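Local coordinates for protein alcohol dehydrogenase (Escherichia coli, PDB 5VM2) that probably acts as a zinc-dependent alcohol dehydrogenase that oxidises CH-OH groups with NAD or NADP as acceptor, its true substrate being unknown, at residues Val151-Leu163 and Val290-Ile304. Numbering follows the deposited sequence.
Sequences VEPAAVGMHAAML and VFRYANRYPVTIEAI. With MG (magnesium ion), chain C.
Glu152 and Tyr293 meet in a buried contact where the part of helix 145-163 from 151 on packs crosswise on helix 297-304 and on the loop leading into it from strand 286-290, an outermost strand of the Rossmann-type parallel sheet. The axes of the two helical segments pass 9.3 Å apart at 109°, and 1024 Å² is buried in all. In knobs-into-holes packing, Val151 sits among Tyr297, Thr300, Ile301 and Ile304, and Thr300 among Val151, Ala154, Ala155 and Met158. With CG1 of Val151 anti to the backbone N, this methyl stands over the Tyr297 ring, 3.8 Å from its centroid in a CH-pi contact, while CG2 turns to Ile301 and Ile304. Thr300 OG1 bonds back to Arg296 O at 2.7 Å; Thr300 CG2 then lies anti to the backbone N and meets Ala154 CB.

Arg296 NE donates to His159 ND1 at 2.7 Å, at an N-H...acceptor angle of 159° and close to both the ring and guanidinium planes; Tyr293 CA and Leu163 CG lie over opposite ring faces. Met162 CB covers one face of the guanidinium, 3.3 Å from Arg296 NH1.

At the metal end, Glu152 OE1 binds magnesium at 2.0 Å, alongside His65, Glu66 and a water, probably at the catalytic position that holds zinc in sorbitol dehydrogenase-type enzymes. Tyr293 OH donates to Glu152 OE2 at 2.5 Å on its anti side, with ring and carboxylate planes 89° apart. This second-shell bond would restrain the carboxylate's rotation, while the NE bond is consistent with His159 ND1 being unprotonated.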
# COMPACT_ATOMS: atom_id res chain seq x y z
N VAL A 151 1.72 6.23 5.05
CA VAL A 151 0.41 5.88 5.59
C VAL A 151 -0.37 5.05 4.58
O VAL A 151 -1.11 4.13 4.96
CB VAL A 151 -0.35 7.15 6.00
CG1 VAL A 151 -1.83 6.82 6.24
CG2 VAL A 151 0.28 7.77 7.24
N GLU A 152 -0.20 5.34 3.29
CA GLU A 152 -0.99 4.63 2.27
C GLU A 152 -0.74 3.13 2.28
O GLU A 152 -1.71 2.36 2.41
CB GLU A 152 -0.74 5.26 0.90
CG GLU A 152 -1.82 4.97 -0.13
CD GLU A 152 -1.60 3.66 -0.87
OE1 GLU A 152 -0.56 3.01 -0.64
OE2 GLU A 152 -2.47 3.29 -1.68
N PRO A 153 0.49 2.63 2.14
CA PRO A 153 0.67 1.17 2.23
C PRO A 153 0.38 0.64 3.62
O PRO A 153 -0.11 -0.49 3.75
CB PRO A 153 2.14 0.96 1.84
CG PRO A 153 2.81 2.27 2.13
CD PRO A 153 1.77 3.31 1.82
N ALA A 154 0.65 1.41 4.68
CA ALA A 154 0.26 0.98 6.01
C ALA A 154 -1.25 0.82 6.12
O ALA A 154 -1.74 -0.10 6.78
CB ALA A 154 0.78 1.97 7.06
N ALA A 155 -2.00 1.71 5.47
CA ALA A 155 -3.45 1.60 5.45
C ALA A 155 -3.91 0.33 4.75
O ALA A 155 -4.95 -0.24 5.12
CB ALA A 155 -4.06 2.83 4.77
N VAL A 156 -3.17 -0.12 3.73
CA VAL A 156 -3.47 -1.39 3.07
C VAL A 156 -3.41 -2.54 4.08
O VAL A 156 -4.32 -3.38 4.13
CB VAL A 156 -2.50 -1.62 1.90
CG1 VAL A 156 -2.67 -3.03 1.34
CG2 VAL A 156 -2.71 -0.57 0.81
N GLY A 157 -2.34 -2.59 4.86
CA GLY A 157 -2.23 -3.65 5.86
C GLY A 157 -3.23 -3.49 6.98
O GLY A 157 -3.75 -4.48 7.51
N MET A 158 -3.52 -2.24 7.36
CA MET A 158 -4.50 -2.00 8.41
C MET A 158 -5.88 -2.49 7.99
O MET A 158 -6.60 -3.11 8.78
CB MET A 158 -4.54 -0.52 8.76
CG MET A 158 -5.35 -0.19 10.02
SD MET A 158 -4.60 -0.80 11.55
CE MET A 158 -2.89 -0.37 11.27
N HIS A 159 -6.26 -2.22 6.74
CA HIS A 159 -7.56 -2.65 6.22
C HIS A 159 -7.66 -4.18 6.19
O HIS A 159 -8.70 -4.75 6.53
CB HIS A 159 -7.76 -2.05 4.83
CG HIS A 159 -9.09 -2.35 4.21
ND1 HIS A 159 -10.27 -1.82 4.70
CD2 HIS A 159 -9.42 -3.09 3.13
CE1 HIS A 159 -11.28 -2.25 3.95
NE2 HIS A 159 -10.79 -3.02 2.99
N ALA A 160 -6.57 -4.85 5.81
CA ALA A 160 -6.57 -6.31 5.81
C ALA A 160 -6.79 -6.87 7.21
O ALA A 160 -7.66 -7.73 7.42
CB ALA A 160 -5.25 -6.83 5.22
N ALA A 161 -6.03 -6.37 8.19
CA ALA A 161 -6.17 -6.87 9.55
C ALA A 161 -7.56 -6.59 10.11
O ALA A 161 -8.13 -7.43 10.82
CB ALA A 161 -5.09 -6.25 10.45
N MET A 162 -8.10 -5.41 9.81
CA MET A 162 -9.43 -5.06 10.31
C MET A 162 -10.50 -5.93 9.65
O MET A 162 -11.40 -6.44 10.32
CB MET A 162 -9.72 -3.58 10.06
CG MET A 162 -8.86 -2.63 10.87
SD MET A 162 -9.63 -2.25 12.43
CE MET A 162 -8.81 -0.72 12.84
N LEU A 163 -10.40 -6.10 8.32
CA LEU A 163 -11.32 -6.98 7.61
C LEU A 163 -11.26 -8.40 8.17
O LEU A 163 -12.29 -9.07 8.28
CB LEU A 163 -10.99 -7.00 6.12
CG LEU A 163 -11.76 -6.07 5.19
CD1 LEU A 163 -11.61 -6.54 3.76
CD2 LEU A 163 -13.22 -6.02 5.59
N VAL A 290 -8.76 -8.56 -0.50
CA VAL A 290 -8.69 -7.30 0.22
C VAL A 290 -8.22 -6.24 -0.77
O VAL A 290 -7.18 -6.42 -1.42
CB VAL A 290 -7.75 -7.38 1.43
CG1 VAL A 290 -7.82 -6.10 2.24
CG2 VAL A 290 -8.10 -8.57 2.30
N PHE A 291 -8.97 -5.15 -0.87
CA PHE A 291 -8.75 -4.15 -1.91
C PHE A 291 -8.53 -2.77 -1.30
O PHE A 291 -9.49 -2.14 -0.82
CB PHE A 291 -9.93 -4.13 -2.88
CG PHE A 291 -9.68 -3.35 -4.13
CD1 PHE A 291 -10.25 -2.10 -4.31
CD2 PHE A 291 -8.86 -3.87 -5.12
CE1 PHE A 291 -10.01 -1.37 -5.47
CE2 PHE A 291 -8.63 -3.15 -6.29
CZ PHE A 291 -9.20 -1.90 -6.46
N ARG A 292 -7.29 -2.30 -1.33
CA ARG A 292 -6.92 -0.97 -0.85
C ARG A 292 -7.40 -0.75 0.59
O ARG A 292 -6.95 -1.44 1.50
CB ARG A 292 -7.48 0.11 -1.79
CG ARG A 292 -6.85 0.08 -3.18
CD ARG A 292 -7.51 1.06 -4.13
NE ARG A 292 -6.94 1.00 -5.48
CZ ARG A 292 -7.59 1.35 -6.58
NH1 ARG A 292 -8.84 1.78 -6.50
NH2 ARG A 292 -7.00 1.27 -7.76
N TYR A 293 -8.30 0.21 0.80
CA TYR A 293 -8.66 0.60 2.15
C TYR A 293 -9.95 1.41 2.10
O TYR A 293 -10.25 2.05 1.09
CB TYR A 293 -7.55 1.44 2.80
CG TYR A 293 -6.79 2.20 1.75
CD1 TYR A 293 -7.35 3.32 1.15
CD2 TYR A 293 -5.55 1.77 1.31
CE1 TYR A 293 -6.69 4.00 0.16
CE2 TYR A 293 -4.88 2.44 0.32
CZ TYR A 293 -5.45 3.55 -0.25
OH TYR A 293 -4.79 4.22 -1.25
N ALA A 294 -10.69 1.37 3.20
CA ALA A 294 -11.84 2.24 3.40
C ALA A 294 -11.85 2.67 4.86
O ALA A 294 -11.80 1.81 5.75
CB ALA A 294 -13.16 1.55 3.04
N ASN A 295 -11.89 3.98 5.09
CA ASN A 295 -11.99 4.59 6.43
C ASN A 295 -10.85 4.15 7.36
O ASN A 295 -11.04 4.06 8.57
CB ASN A 295 -13.34 4.27 7.08
CG ASN A 295 -14.51 4.49 6.13
OD1 ASN A 295 -14.65 5.56 5.54
ND2 ASN A 295 -15.35 3.47 5.97
N ARG A 296 -9.65 3.96 6.80
CA ARG A 296 -8.50 3.50 7.59
C ARG A 296 -7.45 4.56 7.84
O ARG A 296 -6.54 4.32 8.64
CB ARG A 296 -7.82 2.30 6.91
CG ARG A 296 -8.76 1.23 6.41
CD ARG A 296 -9.61 0.63 7.54
NE ARG A 296 -10.31 -0.56 7.07
CZ ARG A 296 -11.14 -1.29 7.82
NH1 ARG A 296 -11.38 -0.95 9.08
NH2 ARG A 296 -11.72 -2.36 7.30
N TYR A 297 -7.50 5.70 7.15
CA TYR A 297 -6.42 6.67 7.28
C TYR A 297 -6.29 7.21 8.70
O TYR A 297 -5.17 7.20 9.24
CB TYR A 297 -6.59 7.80 6.26
CG TYR A 297 -5.64 7.67 5.07
CD1 TYR A 297 -5.60 6.49 4.33
CD2 TYR A 297 -4.79 8.70 4.71
CE1 TYR A 297 -4.74 6.34 3.26
CE2 TYR A 297 -3.92 8.57 3.62
CZ TYR A 297 -3.90 7.39 2.90
OH TYR A 297 -3.05 7.24 1.83
N PRO A 298 -7.35 7.66 9.37
CA PRO A 298 -7.16 8.20 10.73
C PRO A 298 -6.55 7.20 11.70
O PRO A 298 -5.59 7.54 12.40
CB PRO A 298 -8.57 8.63 11.14
CG PRO A 298 -9.25 8.93 9.83
CD PRO A 298 -8.74 7.87 8.90
N VAL A 299 -7.07 5.97 11.75
CA VAL A 299 -6.55 5.00 12.70
C VAL A 299 -5.12 4.61 12.36
O VAL A 299 -4.32 4.28 13.25
CB VAL A 299 -7.48 3.76 12.78
CG1 VAL A 299 -7.42 2.95 11.50
CG2 VAL A 299 -7.10 2.90 13.98
N THR A 300 -4.75 4.65 11.07
CA THR A 300 -3.39 4.31 10.68
C THR A 300 -2.43 5.44 11.04
O THR A 300 -1.34 5.20 11.58
CB THR A 300 -3.33 4.01 9.18
OG1 THR A 300 -4.27 2.97 8.86
CG2 THR A 300 -1.93 3.58 8.77
N ILE A 301 -2.84 6.68 10.76
CA ILE A 301 -2.05 7.84 11.20
C ILE A 301 -1.86 7.80 12.71
O ILE A 301 -0.76 8.03 13.22
CB ILE A 301 -2.73 9.14 10.74
CG1 ILE A 301 -2.66 9.26 9.22
CG2 ILE A 301 -2.08 10.34 11.40
CD1 ILE A 301 -3.58 10.34 8.65
N GLU A 302 -2.94 7.52 13.45
CA GLU A 302 -2.85 7.35 14.90
C GLU A 302 -1.77 6.33 15.27
O GLU A 302 -0.92 6.58 16.13
CB GLU A 302 -4.19 6.87 15.48
CG GLU A 302 -5.30 7.87 15.62
CD GLU A 302 -6.58 7.20 16.13
OE1 GLU A 302 -6.48 6.36 17.06
OE2 GLU A 302 -7.67 7.48 15.60
N ALA A 303 -1.82 5.16 14.63
CA ALA A 303 -0.92 4.07 14.99
C ALA A 303 0.53 4.45 14.73
O ALA A 303 1.41 4.15 15.54
CB ALA A 303 -1.30 2.81 14.22
N ILE A 304 0.80 5.12 13.60
CA ILE A 304 2.17 5.52 13.30
C ILE A 304 2.62 6.63 14.24
O ILE A 304 3.73 6.59 14.79
CB ILE A 304 2.28 5.94 11.82
CG1 ILE A 304 2.03 4.73 10.92
CG2 ILE A 304 3.64 6.56 11.55
CD1 ILE A 304 1.63 5.08 9.50
MG MG C . 0.39 2.02 -2.13
O HOH W 1 -5.73 -3.68 1.80
O HOH W 2 0.16 0.15 -1.81